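PDB 6EKT: protein P47 from Clostridium botulinum, which belongs to the TULIP-like P47 family and may form part of a progenitor toxin complex that protects botulinum neurotoxin during passage through the host gut. Local coordinates for residues D28-S34 with E237-S243; N75-F81 with F196-S200; F403-I407 with F430-G434. All blocks are in the same frame, centred on the assembly; numbering follows the deposited sequence.

Contact 1: residues D28-S34 with E237-S243; sequences DIVYGCS and EVGLLIS
Gly32 and Gly239 face each other as a hydrogen-bonded pair in the middle of an antiparallel ladder, so the two strands meet there without any side chain. Gly32 N reaches Gly239 O at 2.9 Å, the straightest bond of the ladder (173° at the hydrogen), and Gly239 N returns the bond to Gly32 O. Val30 and Leu241 form the next such pair, with Leu241 N 2.8 Å from Val30 O, and their branches stand on the face to which the two glycines contribute no side chain. The opposite face carries Ile29, Tyr31, Cys33, Val238, Leu240 and Ile242. There Tyr31 and Leu240 run alongside each other in one direction, with Tyr31 CE2 3.9 Å from Leu240 CD2 in an oblique approach to the ring. Leu240 holds CG between its backbone N and carbonyl carbon (chi1 68°), which, with chi2 near 70°, brings CD2 to the tyrosine, while Leu240 CB lies 3.4 Å from Val30 O. Strand 411-413 covers this face farther along, where Trp413 touches both Cys33 and Val238. At one end a water joins the segments, donating to Asp28 OD1 at 2.7 Å and accepting from Ser243 OG at 2.7 Å. Asp28 OD1 also forms a salt bridge with Arg218, and Ser243 OG caps Leu246 N of helix 244-252. Backbone bonds thus satisfy the N-H and C=O groups that the two strands turn to each other, and the two carboxylates, Asp28 and Glu237 (bonded to Ala436 N), stand at opposite ends of the ladder; Arg218 probably stabilises the charge of Asp28.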
# COMPACT_ATOMS: atom_id res chain seq x y z
N ASP A 28 -6.60 -4.47 -1.77
CA ASP A 28 -6.44 -4.12 -0.34
C ASP A 28 -5.19 -3.34 0.01
O ASP A 28 -5.27 -2.33 0.71
CB ASP A 28 -6.54 -5.38 0.56
CG ASP A 28 -7.86 -6.07 0.44
OD1 ASP A 28 -8.91 -5.40 0.20
OD2 ASP A 28 -7.86 -7.30 0.55
N ILE A 29 -4.03 -3.83 -0.44
CA ILE A 29 -2.75 -3.15 -0.16
C ILE A 29 -1.95 -3.23 -1.42
O ILE A 29 -1.84 -4.30 -2.03
CB ILE A 29 -1.92 -3.76 1.01
CG1 ILE A 29 -2.81 -3.98 2.25
CG2 ILE A 29 -0.71 -2.88 1.33
CD1 ILE A 29 -2.11 -4.67 3.43
N VAL A 30 -1.41 -2.08 -1.82
CA VAL A 30 -0.63 -1.97 -3.07
C VAL A 30 0.77 -1.52 -2.67
O VAL A 30 0.90 -0.58 -1.86
CB VAL A 30 -1.28 -0.98 -4.07
CG1 VAL A 30 -0.43 -0.85 -5.33
CG2 VAL A 30 -2.66 -1.46 -4.46
N TYR A 31 1.79 -2.19 -3.22
CA TYR A 31 3.19 -1.88 -2.91
C TYR A 31 3.90 -1.44 -4.17
O TYR A 31 3.72 -2.05 -5.22
CB TYR A 31 3.89 -3.14 -2.38
CG TYR A 31 3.19 -3.78 -1.20
CD1 TYR A 31 2.13 -4.68 -1.39
CD2 TYR A 31 3.61 -3.53 0.12
CE1 TYR A 31 1.50 -5.29 -0.31
CE2 TYR A 31 2.98 -4.13 1.22
CZ TYR A 31 1.94 -5.02 0.99
OH TYR A 31 1.30 -5.61 2.04
N GLY A 32 4.71 -0.38 -4.08
CA GLY A 32 5.46 0.09 -5.26
C GLY A 32 6.93 0.41 -5.03
O GLY A 32 7.33 0.84 -3.94
N CYS A 33 7.74 0.20 -6.08
CA CYS A 33 9.16 0.58 -6.07
C CYS A 33 9.56 1.15 -7.42
O CYS A 33 9.12 0.67 -8.47
CB CYS A 33 10.07 -0.61 -5.72
SG CYS A 33 11.83 -0.20 -5.52
N SER A 34 10.37 2.20 -7.35
CA SER A 34 10.94 2.88 -8.52
C SER A 34 11.87 1.93 -9.28
O SER A 34 12.64 1.18 -8.65
CB SER A 34 11.69 4.13 -8.02
OG SER A 34 12.53 4.68 -9.02
N GLU A 237 10.86 6.79 -3.67
CA GLU A 237 11.51 5.57 -4.12
C GLU A 237 10.68 4.32 -3.84
O GLU A 237 10.64 3.41 -4.67
CB GLU A 237 12.88 5.48 -3.44
CG GLU A 237 13.88 6.45 -4.08
CD GLU A 237 15.21 6.55 -3.37
OE1 GLU A 237 15.38 5.97 -2.28
OE2 GLU A 237 16.09 7.23 -3.93
N VAL A 238 10.04 4.27 -2.68
CA VAL A 238 9.24 3.11 -2.25
C VAL A 238 7.93 3.65 -1.66
O VAL A 238 7.91 4.72 -1.06
CB VAL A 238 9.99 2.23 -1.20
CG1 VAL A 238 9.14 1.04 -0.74
CG2 VAL A 238 11.28 1.66 -1.78
N GLY A 239 6.83 2.93 -1.87
CA GLY A 239 5.57 3.35 -1.31
C GLY A 239 4.62 2.20 -1.08
O GLY A 239 4.78 1.12 -1.63
N LEU A 240 3.60 2.45 -0.26
CA LEU A 240 2.51 1.52 -0.18
C LEU A 240 1.22 2.26 0.10
O LEU A 240 1.23 3.35 0.67
CB LEU A 240 2.78 0.40 0.83
CG LEU A 240 2.87 0.61 2.34
CD1 LEU A 240 1.51 0.95 2.90
CD2 LEU A 240 3.35 -0.66 3.01
N LEU A 241 0.12 1.65 -0.34
CA LEU A 241 -1.20 2.21 -0.18
C LEU A 241 -2.09 1.18 0.46
O LEU A 241 -2.23 0.05 -0.02
CB LEU A 241 -1.77 2.64 -1.55
CG LEU A 241 -3.13 3.34 -1.55
CD1 LEU A 241 -3.07 4.65 -0.76
CD2 LEU A 241 -3.59 3.59 -3.00
N ILE A 242 -2.71 1.58 1.57
CA ILE A 242 -3.65 0.74 2.31
C ILE A 242 -5.08 1.23 2.05
O ILE A 242 -5.33 2.43 2.12
CB ILE A 242 -3.31 0.80 3.82
CG1 ILE A 242 -1.91 0.22 4.05
CG2 ILE A 242 -4.31 0.03 4.67
CD1 ILE A 242 -1.21 0.81 5.27
N SER A 243 -6.01 0.30 1.83
CA SER A 243 -7.41 0.65 1.56
C SER A 243 -8.03 1.42 2.76
O SER A 243 -7.57 1.30 3.91
CB SER A 243 -8.27 -0.59 1.29
OG SER A 243 -8.48 -1.34 2.49
O HOH W 1 -9.93 -3.56 1.90

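Contact 2: residues N75-F81 with F196-S200; sequences NGGSSNF and FVYYS
Tyr198, Asn75 and Phe196 bury the most surface as the loop 75-81 folds over the end of strand 193-199. Tyr198 extends from its strand with CG opposite the backbone N (chi1 -171°), which carries the phenol past Gly77 and Gly76 to Asn75. The hydroxyl donates to Asn75 OD1, and the Tyr198 OH to Asn75 OD1 separation of 2.5 Å is very short, so its exact length deserves caution. The amide oxygen sits at the ring edge, with the amide and ring planes 59° apart, while Asn75 ND2 turns to Asp206 O. At the same residue the backbone makes a second link, Tyr198 N to Ser79 O at 3.1 Å. Phe196 fills the other end: its CD2 lies 3.7 Å from Asn80 CA, and its CE2 comes within 3.9 Å of Ser79 O. Lys112 holds Asn80 OD1, and Leu113 and Leu82 touch the phenylalanine ring too. The second half of the loop is a type II' beta turn, Ser78 to Phe81, closed by Phe81 N to Ser78 O at 2.9 Å. The loop as a whole is the connection of a beta hairpin, joining antiparallel strands 72-74 and 81-88 and laid against the outermost strand of a second sheet.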
# COMPACT_ATOMS: atom_id res chain seq x y z
N ASN A 75 10.95 1.57 -19.77
CA ASN A 75 9.49 1.68 -19.82
C ASN A 75 8.89 0.95 -21.01
O ASN A 75 9.62 0.51 -21.90
CB ASN A 75 9.03 3.15 -19.77
CG ASN A 75 9.17 3.75 -18.37
OD1 ASN A 75 9.07 3.05 -17.36
ND2 ASN A 75 9.42 5.05 -18.32
N GLY A 76 7.57 0.80 -21.01
CA GLY A 76 6.85 0.27 -22.16
C GLY A 76 6.39 -1.14 -21.92
O GLY A 76 5.57 -1.67 -22.68
N GLY A 77 6.93 -1.75 -20.87
CA GLY A 77 6.49 -3.05 -20.39
C GLY A 77 4.99 -3.09 -20.19
O GLY A 77 4.41 -2.23 -19.53
N SER A 78 4.41 -4.11 -20.76
CA SER A 78 3.03 -4.31 -20.70
C SER A 78 2.74 -5.20 -19.55
O SER A 78 3.44 -6.18 -19.35
CB SER A 78 2.62 -5.05 -21.96
OG SER A 78 3.48 -6.15 -22.24
N SER A 79 1.72 -4.86 -18.80
CA SER A 79 1.23 -5.70 -17.72
C SER A 79 2.25 -6.36 -16.81
O SER A 79 2.94 -5.66 -16.10
CB SER A 79 0.24 -6.74 -18.28
OG SER A 79 0.86 -7.76 -18.98
N ASN A 80 2.34 -7.68 -16.89
CA ASN A 80 3.21 -8.47 -16.08
C ASN A 80 4.56 -8.82 -16.70
O ASN A 80 5.14 -9.76 -16.33
CB ASN A 80 2.51 -9.71 -15.58
CG ASN A 80 1.84 -10.47 -16.67
OD1 ASN A 80 2.42 -10.72 -17.67
ND2 ASN A 80 0.61 -10.86 -16.46
N PHE A 81 4.97 -8.07 -17.68
CA PHE A 81 6.32 -8.16 -18.26
C PHE A 81 7.14 -6.96 -17.83
O PHE A 81 6.61 -5.85 -17.69
CB PHE A 81 6.26 -8.13 -19.80
CG PHE A 81 5.74 -9.39 -20.43
CD1 PHE A 81 4.37 -9.55 -20.67
CD2 PHE A 81 6.63 -10.40 -20.83
CE1 PHE A 81 3.89 -10.70 -21.28
CE2 PHE A 81 6.15 -11.56 -21.43
CZ PHE A 81 4.78 -11.71 -21.65
N PHE A 196 1.62 -8.83 -10.05
CA PHE A 196 2.61 -7.81 -10.45
C PHE A 196 2.11 -6.96 -11.63
O PHE A 196 1.53 -7.50 -12.58
CB PHE A 196 3.97 -8.46 -10.82
CG PHE A 196 4.88 -7.53 -11.60
CD1 PHE A 196 5.50 -6.45 -10.96
CD2 PHE A 196 5.04 -7.69 -12.98
CE1 PHE A 196 6.30 -5.55 -11.68
CE2 PHE A 196 5.83 -6.79 -13.71
CZ PHE A 196 6.46 -5.72 -13.05
N VAL A 197 2.37 -5.65 -11.58
CA VAL A 197 1.99 -4.73 -12.67
C VAL A 197 3.07 -3.68 -12.82
O VAL A 197 3.49 -3.11 -11.81
CB VAL A 197 0.65 -3.99 -12.36
CG1 VAL A 197 0.20 -3.15 -13.56
CG2 VAL A 197 -0.45 -4.97 -12.05
N TYR A 198 3.53 -3.44 -14.06
CA TYR A 198 4.47 -2.35 -14.34
C TYR A 198 3.70 -1.12 -14.76
O TYR A 198 2.73 -1.24 -15.49
CB TYR A 198 5.46 -2.73 -15.47
CG TYR A 198 6.58 -1.71 -15.64
CD1 TYR A 198 6.44 -0.60 -16.49
CD2 TYR A 198 7.75 -1.82 -14.90
CE1 TYR A 198 7.46 0.34 -16.62
CE2 TYR A 198 8.77 -0.89 -15.02
CZ TYR A 198 8.62 0.18 -15.88
OH TYR A 198 9.65 1.09 -15.95
N TYR A 199 4.12 0.06 -14.31
CA TYR A 199 3.40 1.31 -14.57
C TYR A 199 4.34 2.38 -15.08
O TYR A 199 5.42 2.58 -14.50
CB TYR A 199 2.71 1.80 -13.27
CG TYR A 199 2.00 3.14 -13.37
CD1 TYR A 199 2.69 4.34 -13.12
CD2 TYR A 199 0.64 3.22 -13.70
CE1 TYR A 199 2.06 5.58 -13.20
CE2 TYR A 199 -0.01 4.46 -13.79
CZ TYR A 199 0.71 5.63 -13.53
OH TYR A 199 0.09 6.87 -13.60
N SER A 200 3.92 3.10 -16.13
CA SER A 200 4.67 4.23 -16.71
C SER A 200 4.04 5.58 -16.34
O SER A 200 2.94 5.90 -16.81
CB SER A 200 4.77 4.08 -18.23
OG SER A 200 5.45 2.88 -18.60

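Contact 3: residues F403-I407 with F430-G434; sequences FVDLI and FCIQG
Ile407 N donates to Phe403 O at 2.9 Å, and the helical turn closed by this bond brings Phe403, Leu406 and Ile407 round to face Ile432 on the strand. No hydrogen bond crosses between helix and strand; methyl groups and rings do the work. Ile432 is the centre, its CD1 methyl touching both Leu406 CD1 at 3.7 Å and Phe403 CD1 at 3.8 Å, both side chains crossing it at about a right angle. Its CG1 branch lies opposite the carbonyl carbon (chi1 -64°) and carries that methyl out towards the helix, while CG2 meets Ile407 and Phe403 CB. Ile407 and Ile432 pass antiparallel to one another, Ile407 CD1 lying 4.1 Å from Ile432 CG2 and 3.7 Å from Ile432 O. Towards the start of the strand Phe403 meets Phe430: Phe403 CE1 lies 3.9 Å from Phe430 CE2, close to the edge of the Phe430 ring. The ring planes are 59° apart, an oblique pair. Phe430 also stacks on Phe247 of helix 244-252, and Met251 of the same helix touches Phe403, Leu406 and Phe430. The short helix crosses strand 430-434 at -88°; that strand lies between 238-242 and 421-426 in the sheet, and Ile407 reaches over to Val238 and Leu240 on one neighbour, Phe403 to Val424 on the other.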
# COMPACT_ATOMS: atom_id res chain seq x y z
N PHE A 403 5.23 2.93 10.97
CA PHE A 403 5.15 3.04 9.50
C PHE A 403 6.34 2.38 8.80
O PHE A 403 6.17 1.75 7.74
CB PHE A 403 4.96 4.50 9.08
CG PHE A 403 3.76 5.20 9.74
CD1 PHE A 403 2.57 4.50 10.00
CD2 PHE A 403 3.82 6.56 10.06
CE1 PHE A 403 1.48 5.13 10.60
CE2 PHE A 403 2.72 7.20 10.64
CZ PHE A 403 1.55 6.48 10.91
N VAL A 404 7.52 2.51 9.40
CA VAL A 404 8.72 1.79 8.91
C VAL A 404 8.45 0.28 8.94
O VAL A 404 8.70 -0.40 7.94
CB VAL A 404 10.02 2.17 9.67
CG1 VAL A 404 11.18 1.25 9.31
CG2 VAL A 404 10.41 3.61 9.39
N ASP A 405 7.92 -0.21 10.07
CA ASP A 405 7.54 -1.63 10.18
C ASP A 405 6.50 -2.05 9.14
O ASP A 405 6.64 -3.12 8.54
CB ASP A 405 7.04 -1.99 11.59
CG ASP A 405 8.12 -1.87 12.65
OD1 ASP A 405 9.33 -1.84 12.33
OD2 ASP A 405 7.75 -1.80 13.83
N LEU A 406 5.48 -1.22 8.92
CA LEU A 406 4.49 -1.52 7.88
C LEU A 406 5.14 -1.68 6.52
O LEU A 406 4.89 -2.67 5.81
CB LEU A 406 3.36 -0.46 7.82
CG LEU A 406 2.42 -0.32 9.03
CD1 LEU A 406 1.25 0.57 8.68
CD2 LEU A 406 1.91 -1.66 9.56
N ILE A 407 6.01 -0.74 6.17
CA ILE A 407 6.59 -0.75 4.83
C ILE A 407 7.62 -1.90 4.68
O ILE A 407 7.89 -2.34 3.56
CB ILE A 407 7.04 0.67 4.40
CG1 ILE A 407 6.99 0.84 2.86
CG2 ILE A 407 8.35 1.06 5.06
CD1 ILE A 407 7.12 2.27 2.37
N PHE A 430 -4.60 5.23 2.66
CA PHE A 430 -3.51 5.71 3.50
C PHE A 430 -2.17 5.34 2.86
O PHE A 430 -1.90 4.16 2.62
CB PHE A 430 -3.67 5.11 4.91
CG PHE A 430 -2.77 5.71 5.95
CD1 PHE A 430 -3.00 7.01 6.43
CD2 PHE A 430 -1.71 4.97 6.48
CE1 PHE A 430 -2.17 7.56 7.41
CE2 PHE A 430 -0.89 5.51 7.47
CZ PHE A 430 -1.12 6.80 7.94
N CYS A 431 -1.33 6.35 2.60
CA CYS A 431 -0.12 6.13 1.80
C CYS A 431 1.13 6.47 2.59
O CYS A 431 1.26 7.58 3.10
CB CYS A 431 -0.18 6.93 0.50
SG CYS A 431 1.26 6.70 -0.57
N ILE A 432 2.01 5.49 2.70
CA ILE A 432 3.30 5.63 3.38
C ILE A 432 4.37 5.56 2.27
O ILE A 432 4.36 4.62 1.49
CB ILE A 432 3.51 4.50 4.42
CG1 ILE A 432 2.46 4.60 5.54
CG2 ILE A 432 4.93 4.54 4.99
CD1 ILE A 432 2.33 3.35 6.41
N GLN A 433 5.26 6.54 2.22
CA GLN A 433 6.34 6.56 1.21
C GLN A 433 7.67 6.68 1.92
O GLN A 433 7.75 7.29 3.02
CB GLN A 433 6.16 7.71 0.22
CG GLN A 433 4.90 7.64 -0.64
CD GLN A 433 4.44 9.01 -1.13
OE1 GLN A 433 4.72 10.03 -0.49
NE2 GLN A 433 3.75 9.05 -2.26
N GLY A 434 8.70 6.09 1.33
CA GLY A 434 10.05 6.09 1.90
C GLY A 434 11.20 6.06 0.90
O GLY A 434 11.01 5.95 -0.33

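All three contacts reach one six-stranded antiparallel sheet, yet at different depths. The centre of contact 1 lies about 3 Å from the centre of the chain, and the contact is buried; contact 3, also buried, has its centre about 8 Å from that of contact 1. They share a seam, since strands 238-242 and 430-434 are neighbours: Leu240 N lies 2.9 Å from Ile432 O, probably a hydrogen bond. Contact 2 sits at the sheet's outermost strand 193-199, partly exposed and about 23 Å from contact 3 between centres. Chemistry follows place: backbone bonds knit contact 1, apolar packing without a hydrogen bond between the segments joins helix and strand in contact 3, and contact 2 mixes ring packing with two hydrogen bonds.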